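Local coordinates for protein transcriptional activator, putative (Pyrococcus furiosus, PDB 1RTW) that is of unknown function but belongs to the TENA/THI-4/PQQC family and has an all-helical bundle fold, with four copies in the assembly, at residues B[20-25]-B[34-39]; B[56-61]-B[68-73]; B[123-128]-B[166-171]; B[145-148]-B[152-155]. One frame throughout, in Å; residues are numbered along the deposited sequence.

Near the N terminus, interaction 1 closes a short loop by setting helix 21-28 against the start of helix 33-60. Interaction 2 follows in series. It closes the turn between the far end of helix 33-60 and helix 66-89, about 31 Å from interaction 1 between centres. Interaction 3 closes a long loop between helix 118-142 and helix 159-176. Interaction 4 falls within that loop and ties the linker 145-148 to helix 150-157. Two pairs of contacts touch. At one end of the bundle W39 and F36 of interaction 1 pack on F152 of interaction 4. Toward the other end interactions 2 and 3 are joined by the E71-R167 salt bridge and by F68.

Interaction 1: residues B[20-25]-B[34-39]; sequences HKFLIE and ENFEKW
F22 of helix 21-28 reaches across to helix 33-60 and ends against W39. F22 CZ lies 3.8 Å from W39 CG, and F22 CE1 sits over one face of the indole. The two side chains cross at about a right angle, with their ring planes oblique at 38°. The F22 ring also turns an edge to the other helix, where CE2 is 4.0 Å from N35 O. Its CG stands anti to the backbone N (chi1 -173°), which directs the ring at this site. W202 adds another aromatic neighbour to F22. This is helix packing in the all-helical bundle of the TENA/THI-4/PQQC family. The segment axes pass 11.8 Å apart, a wide spacing that the phenyl ring spans. H20 is the N-cap of helix 21-28: its ND1 accepts from F22 N at 2.9 Å. W39 NE1 is hydrogen-bonded to Y132 OH of helix 118-142.

The other side of the contact is looser and polar. E25 OE1 and N35 OD1 stand 4.5 Å apart, with a water between them. It donates to E25 OE1 at 2.5 Å and to N35 OD1 at 2.6 Å. The amide nitrogen of N35 is held by A205 O.

Interaction 2: residues B[56-61]-B[68-73]; sequences LLMAKA and FFAESI
F69 fills a hollow at the C-terminal end of helix 33-60, made by L57, M58 and A61 just past it. M58 is selenomethionine in the model. The F69 ring lies flat against the backbone there: M58 CA is 4.0 Å from the ring centroid and 13° off the ring normal, a CH-pi contact. L57 CB closes one part of the hollow, 3.7 Å from F69 CE1. A61 CB closes another, 3.6 Å from F69 CE2. F68 CE2 lies over the opposite face of the ring, so F69 is held between its own neighbour and the facing helix.

M58 is the bump in the other direction. It slides past F69 in the opposite direction and reaches across to the facing helix. Its CG is 3.8 Å from F69 CB, its SE is 4.0 Å from I73 CD1, and its CE is 4.1 Å from A70 CB. CG is anti to the backbone N (chi1 174°) and the rest of the chain is extended, so the selenium reaches between F69 and I73 and the methyl group ends by A70.

The two helices follow each other in the chain, and their segments here run antiparallel, at 167°: a helical hairpin. F118 of helix 118-142 packs on both A61 and F69. M58 of the second subunit touches I73, so the hairpin also borders a subunit interface.

No hydrogen bond links the two segments. The contact is apolar and buried, which implies that it is held by close fit and by exclusion of water.

Interaction 3: residues B[123-128]-B[166-171]; sequences TALYCE and KRIEKI
Two neighbouring helices of the bundle core, 118-142 and 159-176, meet where L125 and Y126 face I168 and E169. Their segments run roughly antiparallel, at 149°, and the axes approach to 9.7 Å. I168 is at the centre of the contact. Its CG2 branch presses on Y126, 3.7 Å from both CA and CB. Its CD1 end goes the other way, to L125, where it is 4.1 Å from CG. The two branches therefore divide the contact, and the I168 and L125 side chains cross at about a right angle. CG2 is anti to the backbone N of I168, while CG1 lies beside that N and carries CD1 to L125.

Y126 and E169 lie side by side and point the same way. E169 CB is 3.8 Å from Y126 CE1, so the aliphatic stem runs along the ring. The carboxylate plane is turned 71° from the ring plane. At the end of the pair Y126 OH is 3.3 Å from E169 OE1.

S3 of helix 2-8 touches both Y126 and E169. On the other flank L125 packs on F53 and M54 of helix 33-60. Apolar packing at the centre, with a tyrosine and a glutamate running together at the margin, joins two long helices in the manner of an antiparallel helical bundle such as the TENA/THI-4/PQQC fold.

Interaction 4: residues B[145-148]-B[152-155]; sequences ERSP and FINH
S147 and I153 form the heart of this contact, with R146 and N154 at its outer side. It belongs to the connection between two successive helices of the all-helical bundle: the linker 145-148 follows helix 118-142 and folds back on helix 150-157, which it soon enters.

I153 points at the linker. Its CD1 is 3.5 Å from S147 CB, which is the closest approach between the two segments. CG1 of I153 lies anti to the carbonyl carbon and beside the backbone N (chi1 -56°), and the chain then extends, so the ethyl branch makes the contact with its terminal methyl. The same methyl is 3.7 Å from S147 OG, so the serine meets it with both of its side-chain atoms. The serine hydroxyl has a partner of its own in Y149 N, at the entry to the helix. M26 of helix 21-28 touches both S147 and I153. W136 and V139 of helix 118-142 also pack on I153. The isoleucine thus joins the linker to two other helices.

The outer side is less well defined. R146 is exposed and poorly ordered. Its chain bends at chi2 and brings the guanidinium toward the N154 amide. The side chains cross at about a right angle, with the guanidinium and amide planes 55° apart. No hydrogen bond forms between them. N154 OD1 instead accepts from Q150 NE2, one turn earlier in the helix, and N154 ND2 stands 3.9 Å from R146 NH2, a distance that is only approximate because the arginine is poorly ordered.

Interaction 1: residues B[20-25]-B[34-39]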
loop_
_atom_site.group_PDB
_atom_site.type_symbol
_atom_site.label_atom_id
_atom_site.label_comp_id
_atom_site.label_asym_id
_atom_site.label_seq_id
_atom_site.Cartn_x
_atom_site.Cartn_y
_atom_site.Cartn_z
ATOM N N HIS B 20 28.519 19.168 -9.041
ATOM C CA HIS B 20 28.751 17.960 -9.823
ATOM C C HIS B 20 29.098 18.484 -11.205
ATOM O O HIS B 20 28.761 19.624 -11.532
ATOM C CB HIS B 20 27.488 17.101 -9.905
ATOM C CG HIS B 20 27.620 15.914 -10.808
ATOM N ND1 HIS B 20 27.388 15.980 -12.165
ATOM C CD2 HIS B 20 27.965 14.628 -10.550
ATOM C CE1 HIS B 20 27.585 14.789 -12.704
ATOM N NE2 HIS B 20 27.936 13.951 -11.744
ATOM N N LYS B 21 29.764 17.653 -12.003
ATOM C CA LYS B 21 30.163 18.008 -13.364
ATOM C C LYS B 21 29.042 18.738 -14.099
ATOM O O LYS B 21 29.259 19.805 -14.684
ATOM C CB LYS B 21 30.550 16.736 -14.133
ATOM C CG LYS B 21 31.030 16.952 -15.556
ATOM C CD LYS B 21 31.254 15.610 -16.258
ATOM C CE LYS B 21 31.671 15.800 -17.708
ATOM N NZ LYS B 21 31.786 14.491 -18.427
ATOM N N PHE B 22 27.834 18.193 -13.996
ATOM C CA PHE B 22 26.664 18.764 -14.652
ATOM C C PHE B 22 26.383 20.202 -14.227
ATOM O O PHE B 22 26.000 21.030 -15.057
ATOM C CB PHE B 22 25.435 17.888 -14.388
ATOM C CG PHE B 22 24.214 18.296 -15.167
ATOM C CD1 PHE B 22 23.285 19.176 -14.621
ATOM C CD2 PHE B 22 23.976 17.768 -16.434
ATOM C CE1 PHE B 22 22.137 19.521 -15.324
ATOM C CE2 PHE B 22 22.827 18.106 -17.151
ATOM C CZ PHE B 22 21.905 18.986 -16.592
ATOM N N LEU B 23 26.569 20.493 -12.942
ATOM C CA LEU B 23 26.327 21.830 -12.409
ATOM C C LEU B 23 27.381 22.840 -12.851
ATOM O O LEU B 23 27.069 24.011 -13.052
ATOM C CB LEU B 23 26.221 21.792 -10.882
ATOM C CG LEU B 23 25.174 20.822 -10.304
ATOM C CD1 LEU B 23 25.130 20.944 -8.798
ATOM C CD2 LEU B 23 23.795 21.087 -10.883
ATOM N N ILE B 24 28.623 22.386 -12.999
ATOM C CA ILE B 24 29.712 23.253 -13.443
ATOM C C ILE B 24 29.433 23.698 -14.871
ATOM O O ILE B 24 29.642 24.860 -15.226
ATOM C CB ILE B 24 31.066 22.513 -13.455
ATOM C CG1 ILE B 24 31.471 22.117 -12.039
ATOM C CG2 ILE B 24 32.140 23.382 -14.100
ATOM C CD1 ILE B 24 32.703 21.227 -11.994
ATOM N N GLU B 25 28.944 22.767 -15.679
ATOM C CA GLU B 25 28.662 23.060 -17.070
ATOM C C GLU B 25 27.451 23.956 -17.233
ATOM O O GLU B 25 27.413 24.787 -18.136
ATOM C CB GLU B 25 28.531 21.767 -17.868
ATOM C CG GLU B 25 29.812 20.948 -17.843
ATOM C CD GLU B 25 29.773 19.724 -18.731
ATOM O OE1 GLU B 25 28.722 19.420 -19.330
ATOM O OE2 GLU B 25 30.821 19.064 -18.826
ATOM N N GLU B 34 22.828 17.734 -25.931
ATOM C CA GLU B 34 22.528 16.317 -25.714
ATOM C C GLU B 34 22.495 15.910 -24.250
ATOM O O GLU B 34 21.695 15.063 -23.856
ATOM C CB GLU B 34 23.551 15.433 -26.438
ATOM C CG GLU B 34 23.592 15.594 -27.954
ATOM C CD GLU B 34 24.087 16.962 -28.393
ATOM O OE1 GLU B 34 25.220 17.340 -28.019
ATOM O OE2 GLU B 34 23.332 17.663 -29.099
ATOM N N ASN B 35 23.393 16.488 -23.460
ATOM C CA ASN B 35 23.474 16.176 -22.042
ATOM C C ASN B 35 22.278 16.740 -21.281
ATOM O O ASN B 35 21.731 16.077 -20.401
ATOM C CB ASN B 35 24.798 16.678 -21.468
ATOM C CG ASN B 35 26.003 16.030 -22.139
ATOM O OD1 ASN B 35 26.992 16.694 -22.443
ATOM N ND2 ASN B 35 25.915 14.728 -22.389
ATOM N N PHE B 36 21.853 17.946 -21.648
ATOM C CA PHE B 36 20.703 18.561 -21.009
ATOM C C PHE B 36 19.431 17.801 -21.374
ATOM O O PHE B 36 18.556 17.605 -20.525
ATOM C CB PHE B 36 20.545 20.032 -21.414
ATOM C CG PHE B 36 19.325 20.676 -20.838
ATOM C CD1 PHE B 36 19.322 21.131 -19.520
ATOM C CD2 PHE B 36 18.148 20.754 -21.580
ATOM C CE1 PHE B 36 18.166 21.641 -18.948
ATOM C CE2 PHE B 36 16.983 21.263 -21.014
ATOM C CZ PHE B 36 16.995 21.705 -19.693
ATOM N N GLU B 37 19.322 17.386 -22.634
ATOM C CA GLU B 37 18.143 16.658 -23.084
ATOM C C GLU B 37 17.963 15.355 -22.318
ATOM O O GLU B 37 16.857 15.035 -21.881
ATOM C CB GLU B 37 18.201 16.387 -24.587
ATOM C CG GLU B 37 17.032 15.550 -25.093
ATOM C CD GLU B 37 16.886 15.539 -26.620
ATOM O OE1 GLU B 37 17.251 16.540 -27.284
ATOM O OE2 GLU B 37 16.372 14.531 -27.151
ATOM N N LYS B 38 19.052 14.616 -22.147
ATOM C CA LYS B 38 19.010 13.353 -21.428
ATOM C C LYS B 38 18.596 13.587 -19.973
ATOM O O LYS B 38 17.796 12.832 -19.423
ATOM C CB LYS B 38 20.370 12.647 -21.508
ATOM C CG LYS B 38 20.368 11.234 -20.954
ATOM C CD LYS B 38 21.540 10.436 -21.484
ATOM C CE LYS B 38 21.400 10.163 -22.975
ATOM N NZ LYS B 38 20.185 9.341 -23.261
ATOM N N TRP B 39 19.118 14.646 -19.360
ATOM C CA TRP B 39 18.758 14.957 -17.985
ATOM C C TRP B 39 17.276 15.305 -17.898
ATOM O O TRP B 39 16.595 14.880 -16.975
ATOM C CB TRP B 39 19.587 16.122 -17.424
ATOM C CG TRP B 39 19.030 16.623 -16.108
ATOM C CD1 TRP B 39 19.233 16.079 -14.871
ATOM C CD2 TRP B 39 18.094 17.697 -15.923
ATOM N NE1 TRP B 39 18.474 16.736 -13.934
ATOM C CE2 TRP B 39 17.766 17.732 -14.551
ATOM C CE3 TRP B 39 17.497 18.628 -16.787
ATOM C CZ2 TRP B 39 16.856 18.665 -14.019
ATOM C CZ3 TRP B 39 16.592 19.556 -16.256
ATOM C CH2 TRP B 39 16.283 19.566 -14.885
HETATM O O HOH W 1 27.653 19.048 -21.554
#

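Interaction 2: residues B[56-61]-B[68-73]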
loop_
_atom_site.group_PDB
_atom_site.type_symbol
_atom_site.label_atom_id
_atom_site.label_comp_id
_atom_site.label_asym_id
_atom_site.label_seq_id
_atom_site.Cartn_x
_atom_site.Cartn_y
_atom_site.Cartn_z
ATOM N N LEU B 56 1.710 9.183 -1.559
ATOM C CA LEU B 56 1.745 8.028 -0.685
ATOM C C LEU B 56 1.989 8.487 0.749
ATOM O O LEU B 56 1.364 7.977 1.678
ATOM C CB LEU B 56 2.829 7.079 -1.141
ATOM C CG LEU B 56 2.377 6.273 -2.351
ATOM C CD1 LEU B 56 3.531 5.454 -2.872
ATOM C CD2 LEU B 56 1.228 5.373 -1.963
ATOM N N LEU B 57 2.864 9.480 0.918
ATOM C CA LEU B 57 3.164 10.022 2.232
ATOM C C LEU B 57 1.925 10.728 2.779
ATOM O O LEU B 57 1.573 10.558 3.945
ATOM C CB LEU B 57 4.326 11.013 2.162
ATOM C CG LEU B 57 5.715 10.436 1.928
ATOM C CD1 LEU B 57 6.737 11.565 1.831
ATOM C CD2 LEU B 57 6.077 9.481 3.054
HETATM N N MSE B 58 1.239 11.472 1.911
HETATM C CA MSE B 58 0.033 12.199 2.309
HETATM C C MSE B 58 -1.004 11.282 2.954
HETATM O O MSE B 58 -1.561 11.596 4.006
HETATM C CB MSE B 58 -0.590 12.936 1.114
HETATM C CG MSE B 58 -1.925 13.586 1.436
HETATM SE SE MSE B 58 -2.542 14.852 0.077
HETATM C CE MSE B 58 -3.855 15.791 1.147
ATOM N N ALA B 59 -1.231 10.135 2.332
ATOM C CA ALA B 59 -2.199 9.173 2.830
ATOM C C ALA B 59 -1.907 8.668 4.248
ATOM O O ALA B 59 -2.826 8.304 4.978
ATOM C CB ALA B 59 -2.278 8.012 1.874
ATOM N N LYS B 60 -0.627 8.642 4.614
ATOM C CA LYS B 60 -0.157 8.175 5.911
ATOM C C LYS B 60 0.118 9.318 6.878
ATOM O O LYS B 60 0.479 9.068 8.025
ATOM C CB LYS B 60 1.175 7.444 5.747
ATOM C CG LYS B 60 1.135 6.006 5.353
ATOM C CD LYS B 60 2.561 5.445 5.444
ATOM C CE LYS B 60 2.641 3.992 5.013
ATOM N NZ LYS B 60 4.061 3.541 4.938
ATOM N N ALA B 61 0.001 10.558 6.414
ATOM C CA ALA B 61 0.310 11.712 7.260
ATOM C C ALA B 61 -0.709 12.082 8.329
ATOM O O ALA B 61 -1.902 11.812 8.192
ATOM C CB ALA B 61 0.610 12.945 6.390
ATOM N N PHE B 68 -0.614 20.923 4.249
ATOM C CA PHE B 68 0.747 21.065 3.741
ATOM C C PHE B 68 0.949 20.175 2.518
ATOM O O PHE B 68 1.459 20.621 1.489
ATOM C CB PHE B 68 1.764 20.712 4.839
ATOM C CG PHE B 68 3.123 20.328 4.315
ATOM C CD1 PHE B 68 4.020 21.299 3.889
ATOM C CD2 PHE B 68 3.490 18.989 4.223
ATOM C CE1 PHE B 68 5.260 20.947 3.377
ATOM C CE2 PHE B 68 4.731 18.630 3.709
ATOM C CZ PHE B 68 5.615 19.614 3.286
ATOM N N PHE B 69 0.547 18.917 2.637
ATOM C CA PHE B 69 0.686 17.978 1.537
ATOM C C PHE B 69 -0.163 18.363 0.345
ATOM O O PHE B 69 0.267 18.195 -0.793
ATOM C CB PHE B 69 0.373 16.555 1.990
ATOM C CG PHE B 69 1.571 15.821 2.548
ATOM C CD1 PHE B 69 2.550 15.323 1.696
ATOM C CD2 PHE B 69 1.712 15.620 3.910
ATOM C CE1 PHE B 69 3.652 14.628 2.195
ATOM C CE2 PHE B 69 2.813 14.928 4.420
ATOM C CZ PHE B 69 3.783 14.429 3.562
ATOM N N ALA B 70 -1.358 18.897 0.599
ATOM C CA ALA B 70 -2.237 19.317 -0.495
ATOM C C ALA B 70 -1.609 20.450 -1.299
ATOM O O ALA B 70 -1.595 20.411 -2.535
ATOM C CB ALA B 70 -3.581 19.739 0.032
ATOM N N GLU B 71 -1.051 21.422 -0.579
ATOM C CA GLU B 71 -0.402 22.589 -1.162
ATOM C C GLU B 71 0.909 22.235 -1.842
ATOM O O GLU B 71 1.198 22.738 -2.929
ATOM C CB GLU B 71 -0.138 23.644 -0.079
ATOM C CG GLU B 71 -1.394 24.301 0.496
ATOM C CD GLU B 71 -1.225 24.777 1.934
ATOM O OE1 GLU B 71 -2.259 24.901 2.632
ATOM O OE2 GLU B 71 -0.076 25.016 2.380
ATOM N N SER B 72 1.700 21.379 -1.198
ATOM C CA SER B 72 2.993 20.970 -1.735
ATOM C C SER B 72 2.851 20.173 -3.016
ATOM O O SER B 72 3.561 20.432 -3.991
ATOM C CB SER B 72 3.780 20.162 -0.711
ATOM O OG SER B 72 4.036 20.941 0.428
ATOM N N ILE B 73 1.945 19.204 -3.020
ATOM C CA ILE B 73 1.727 18.393 -4.221
ATOM C C ILE B 73 1.273 19.274 -5.382
ATOM O O ILE B 73 1.761 19.127 -6.510
ATOM C CB ILE B 73 0.717 17.276 -3.967
ATOM C CG1 ILE B 73 1.340 16.245 -3.024
ATOM C CG2 ILE B 73 0.288 16.621 -5.279
ATOM C CD1 ILE B 73 0.392 15.110 -2.650
#

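Interaction 3: residues B[123-128]-B[166-171]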
loop_
_atom_site.group_PDB
_atom_site.type_symbol
_atom_site.label_atom_id
_atom_site.label_comp_id
_atom_site.label_asym_id
_atom_site.label_seq_id
_atom_site.Cartn_x
_atom_site.Cartn_y
_atom_site.Cartn_z
ATOM N N THR B 123 11.651 11.832 5.740
ATOM C CA THR B 123 13.086 12.080 5.714
ATOM C C THR B 123 13.548 12.033 4.255
ATOM O O THR B 123 14.348 12.875 3.822
ATOM C CB THR B 123 13.868 11.035 6.573
ATOM O OG1 THR B 123 13.538 11.218 7.952
ATOM C CG2 THR B 123 15.362 11.205 6.428
ATOM N N ALA B 124 13.019 11.080 3.485
ATOM C CA ALA B 124 13.389 10.967 2.070
ATOM C C ALA B 124 12.942 12.215 1.302
ATOM O O ALA B 124 13.661 12.703 0.421
ATOM C CB ALA B 124 12.774 9.720 1.445
ATOM N N LEU B 125 11.765 12.735 1.659
ATOM C CA LEU B 125 11.235 13.925 1.019
ATOM C C LEU B 125 12.187 15.098 1.247
ATOM O O LEU B 125 12.609 15.751 0.298
ATOM C CB LEU B 125 9.847 14.266 1.561
ATOM C CG LEU B 125 9.269 15.591 1.035
ATOM C CD1 LEU B 125 9.000 15.479 -0.459
ATOM C CD2 LEU B 125 8.001 15.910 1.764
ATOM N N TYR B 126 12.538 15.334 2.509
ATOM C CA TYR B 126 13.446 16.418 2.874
ATOM C C TYR B 126 14.730 16.351 2.072
ATOM O O TYR B 126 15.135 17.329 1.449
ATOM C CB TYR B 126 13.800 16.361 4.370
ATOM C CG TYR B 126 14.818 17.407 4.785
ATOM C CD1 TYR B 126 14.593 18.758 4.533
ATOM C CD2 TYR B 126 16.016 17.042 5.397
ATOM C CE1 TYR B 126 15.529 19.719 4.874
ATOM C CE2 TYR B 126 16.967 17.999 5.751
ATOM C CZ TYR B 126 16.716 19.338 5.483
ATOM O OH TYR B 126 17.645 20.304 5.807
ATOM N N CYS B 127 15.371 15.191 2.118
ATOM C CA CYS B 127 16.618 14.959 1.410
ATOM C C CYS B 127 16.537 15.338 -0.071
ATOM O O CYS B 127 17.348 16.112 -0.561
ATOM C CB CYS B 127 17.023 13.494 1.577
ATOM S SG CYS B 127 18.606 13.056 0.856
ATOM N N GLU B 128 15.544 14.802 -0.772
ATOM C CA GLU B 128 15.334 15.084 -2.194
ATOM C C GLU B 128 15.131 16.573 -2.515
ATOM O O GLU B 128 15.620 17.072 -3.529
ATOM C CB GLU B 128 14.114 14.293 -2.690
ATOM C CG GLU B 128 13.329 14.965 -3.838
ATOM C CD GLU B 128 11.820 14.772 -3.736
ATOM O OE1 GLU B 128 11.325 14.258 -2.719
ATOM O OE2 GLU B 128 11.105 15.124 -4.684
ATOM N N LYS B 166 12.436 24.852 3.860
ATOM C CA LYS B 166 12.499 25.233 5.267
ATOM C C LYS B 166 11.280 24.693 6.014
ATOM O O LYS B 166 11.386 24.253 7.165
ATOM C CB LYS B 166 12.561 26.758 5.399
ATOM C CG LYS B 166 12.799 27.262 6.820
ATOM C CD LYS B 166 14.191 26.899 7.337
ATOM C CE LYS B 166 15.291 27.603 6.547
ATOM N NZ LYS B 166 15.169 29.088 6.605
ATOM N N ARG B 167 10.136 24.697 5.334
ATOM C CA ARG B 167 8.887 24.215 5.903
ATOM C C ARG B 167 8.951 22.705 6.148
ATOM O O ARG B 167 8.457 22.223 7.170
ATOM C CB ARG B 167 7.714 24.573 4.989
ATOM C CG ARG B 167 6.351 24.412 5.632
ATOM C CD ARG B 167 5.223 24.811 4.677
ATOM N NE ARG B 167 3.905 24.636 5.298
ATOM C CZ ARG B 167 2.743 24.630 4.641
ATOM N NH1 ARG B 167 2.712 24.788 3.322
ATOM N NH2 ARG B 167 1.606 24.458 5.307
ATOM N N ILE B 168 9.584 21.969 5.229
ATOM C CA ILE B 168 9.729 20.518 5.364
ATOM C C ILE B 168 10.680 20.226 6.525
ATOM O O ILE B 168 10.438 19.330 7.343
ATOM C CB ILE B 168 10.291 19.872 4.060
ATOM C CG1 ILE B 168 9.242 19.929 2.943
ATOM C CG2 ILE B 168 10.671 18.424 4.298
ATOM C CD1 ILE B 168 9.801 19.639 1.575
ATOM N N GLU B 169 11.752 21.007 6.581
ATOM C CA GLU B 169 12.774 20.891 7.607
ATOM C C GLU B 169 12.176 21.029 9.007
ATOM O O GLU B 169 12.410 20.188 9.878
ATOM C CB GLU B 169 13.839 21.968 7.381
ATOM C CG GLU B 169 15.042 21.884 8.292
ATOM C CD GLU B 169 16.067 22.976 8.019
ATOM O OE1 GLU B 169 16.398 23.225 6.833
ATOM O OE2 GLU B 169 16.553 23.581 8.999
ATOM N N LYS B 170 11.378 22.076 9.195
ATOM C CA LYS B 170 10.738 22.354 10.475
ATOM C C LYS B 170 9.812 21.212 10.893
ATOM O O LYS B 170 9.780 20.837 12.071
ATOM C CB LYS B 170 9.974 23.678 10.403
ATOM C CG LYS B 170 9.496 24.200 11.743
ATOM C CD LYS B 170 8.846 25.564 11.586
ATOM C CE LYS B 170 8.305 26.091 12.914
ATOM N NZ LYS B 170 7.235 25.218 13.474
ATOM N N ILE B 171 9.076 20.656 9.929
ATOM C CA ILE B 171 8.172 19.537 10.194
ATOM C C ILE B 171 8.961 18.282 10.558
ATOM O O ILE B 171 8.619 17.592 11.523
ATOM C CB ILE B 171 7.262 19.252 8.977
ATOM C CG1 ILE B 171 6.299 20.412 8.783
ATOM C CG2 ILE B 171 6.470 17.976 9.189
ATOM C CD1 ILE B 171 5.523 20.343 7.494
#

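Interaction 4: residues B[145-148]-B[152-155]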
loop_
_atom_site.group_PDB
_atom_site.type_symbol
_atom_site.label_atom_id
_atom_site.label_comp_id
_atom_site.label_asym_id
_atom_site.label_seq_id
_atom_site.Cartn_x
_atom_site.Cartn_y
_atom_site.Cartn_z
ATOM N N GLU B 145 27.142 33.844 -16.968
ATOM C CA GLU B 145 26.166 34.652 -17.686
ATOM C C GLU B 145 24.824 33.957 -17.614
ATOM O O GLU B 145 24.689 32.911 -16.984
ATOM C CB GLU B 145 26.567 34.887 -19.147
ATOM C CG GLU B 145 26.659 33.640 -20.011
ATOM C CD GLU B 145 28.010 32.963 -19.914
ATOM O OE1 GLU B 145 28.979 33.487 -20.508
ATOM O OE2 GLU B 145 28.105 31.909 -19.246
ATOM N N ARG B 146 23.841 34.529 -18.292
ATOM C CA ARG B 146 22.490 34.004 -18.286
ATOM C C ARG B 146 22.383 32.707 -19.075
ATOM O O ARG B 146 22.824 32.635 -20.220
ATOM C CB ARG B 146 21.557 35.059 -18.864
ATOM C CG ARG B 146 20.182 35.074 -18.258
ATOM C CD ARG B 146 20.164 35.590 -16.833
ATOM N NE ARG B 146 18.796 35.568 -16.327
ATOM C CZ ARG B 146 18.432 35.857 -15.081
ATOM N NH1 ARG B 146 19.339 36.201 -14.175
ATOM N NH2 ARG B 146 17.151 35.783 -14.737
ATOM N N SER B 147 21.771 31.703 -18.450
ATOM C CA SER B 147 21.593 30.378 -19.035
ATOM C C SER B 147 20.321 30.202 -19.857
ATOM O O SER B 147 19.327 30.890 -19.634
ATOM C CB SER B 147 21.608 29.325 -17.919
ATOM O OG SER B 147 21.083 28.088 -18.368
ATOM N N PRO B 148 20.358 29.288 -20.844
ATOM C CA PRO B 148 19.214 28.993 -21.708
ATOM C C PRO B 148 18.210 28.180 -20.890
ATOM O O PRO B 148 17.094 27.908 -21.334
ATOM C CB PRO B 148 19.826 28.103 -22.797
ATOM C CG PRO B 148 21.280 28.428 -22.775
ATOM C CD PRO B 148 21.556 28.569 -21.316
ATOM N N PHE B 152 14.665 26.650 -14.917
ATOM C CA PHE B 152 14.973 25.597 -13.944
ATOM C C PHE B 152 15.867 26.080 -12.814
ATOM O O PHE B 152 15.649 25.729 -11.652
ATOM C CB PHE B 152 15.640 24.408 -14.633
ATOM C CG PHE B 152 14.784 23.774 -15.673
ATOM C CD1 PHE B 152 13.967 22.706 -15.352
ATOM C CD2 PHE B 152 14.763 24.273 -16.965
ATOM C CE1 PHE B 152 13.135 22.145 -16.301
ATOM C CE2 PHE B 152 13.938 23.723 -17.923
ATOM C CZ PHE B 152 13.118 22.654 -17.594
ATOM N N ILE B 153 16.875 26.875 -13.159
ATOM C CA ILE B 153 17.799 27.404 -12.174
ATOM C C ILE B 153 17.045 28.257 -11.162
ATOM O O ILE B 153 17.256 28.128 -9.959
ATOM C CB ILE B 153 18.887 28.258 -12.833
ATOM C CG1 ILE B 153 19.615 27.439 -13.888
ATOM C CG2 ILE B 153 19.894 28.720 -11.790
ATOM C CD1 ILE B 153 20.586 28.242 -14.702
ATOM N N ASN B 154 16.154 29.110 -11.664
ATOM C CA ASN B 154 15.359 29.993 -10.820
ATOM C C ASN B 154 14.354 29.259 -9.951
ATOM O O ASN B 154 14.239 29.555 -8.769
ATOM C CB ASN B 154 14.612 31.039 -11.660
ATOM C CG ASN B 154 15.531 32.130 -12.201
ATOM O OD1 ASN B 154 16.595 32.413 -11.631
ATOM N ND2 ASN B 154 15.120 32.749 -13.308
ATOM N N HIS B 155 13.622 28.309 -10.527
ATOM C CA HIS B 155 12.624 27.587 -9.754
ATOM C C HIS B 155 13.184 26.867 -8.524
ATOM O O HIS B 155 12.687 27.060 -7.419
ATOM C CB HIS B 155 11.834 26.599 -10.623
ATOM C CG HIS B 155 10.879 25.752 -9.834
ATOM N ND1 HIS B 155 11.092 24.408 -9.614
ATOM C CD2 HIS B 155 9.782 26.083 -9.122
ATOM C CE1 HIS B 155 10.168 23.954 -8.788
ATOM N NE2 HIS B 155 9.360 24.945 -8.472
#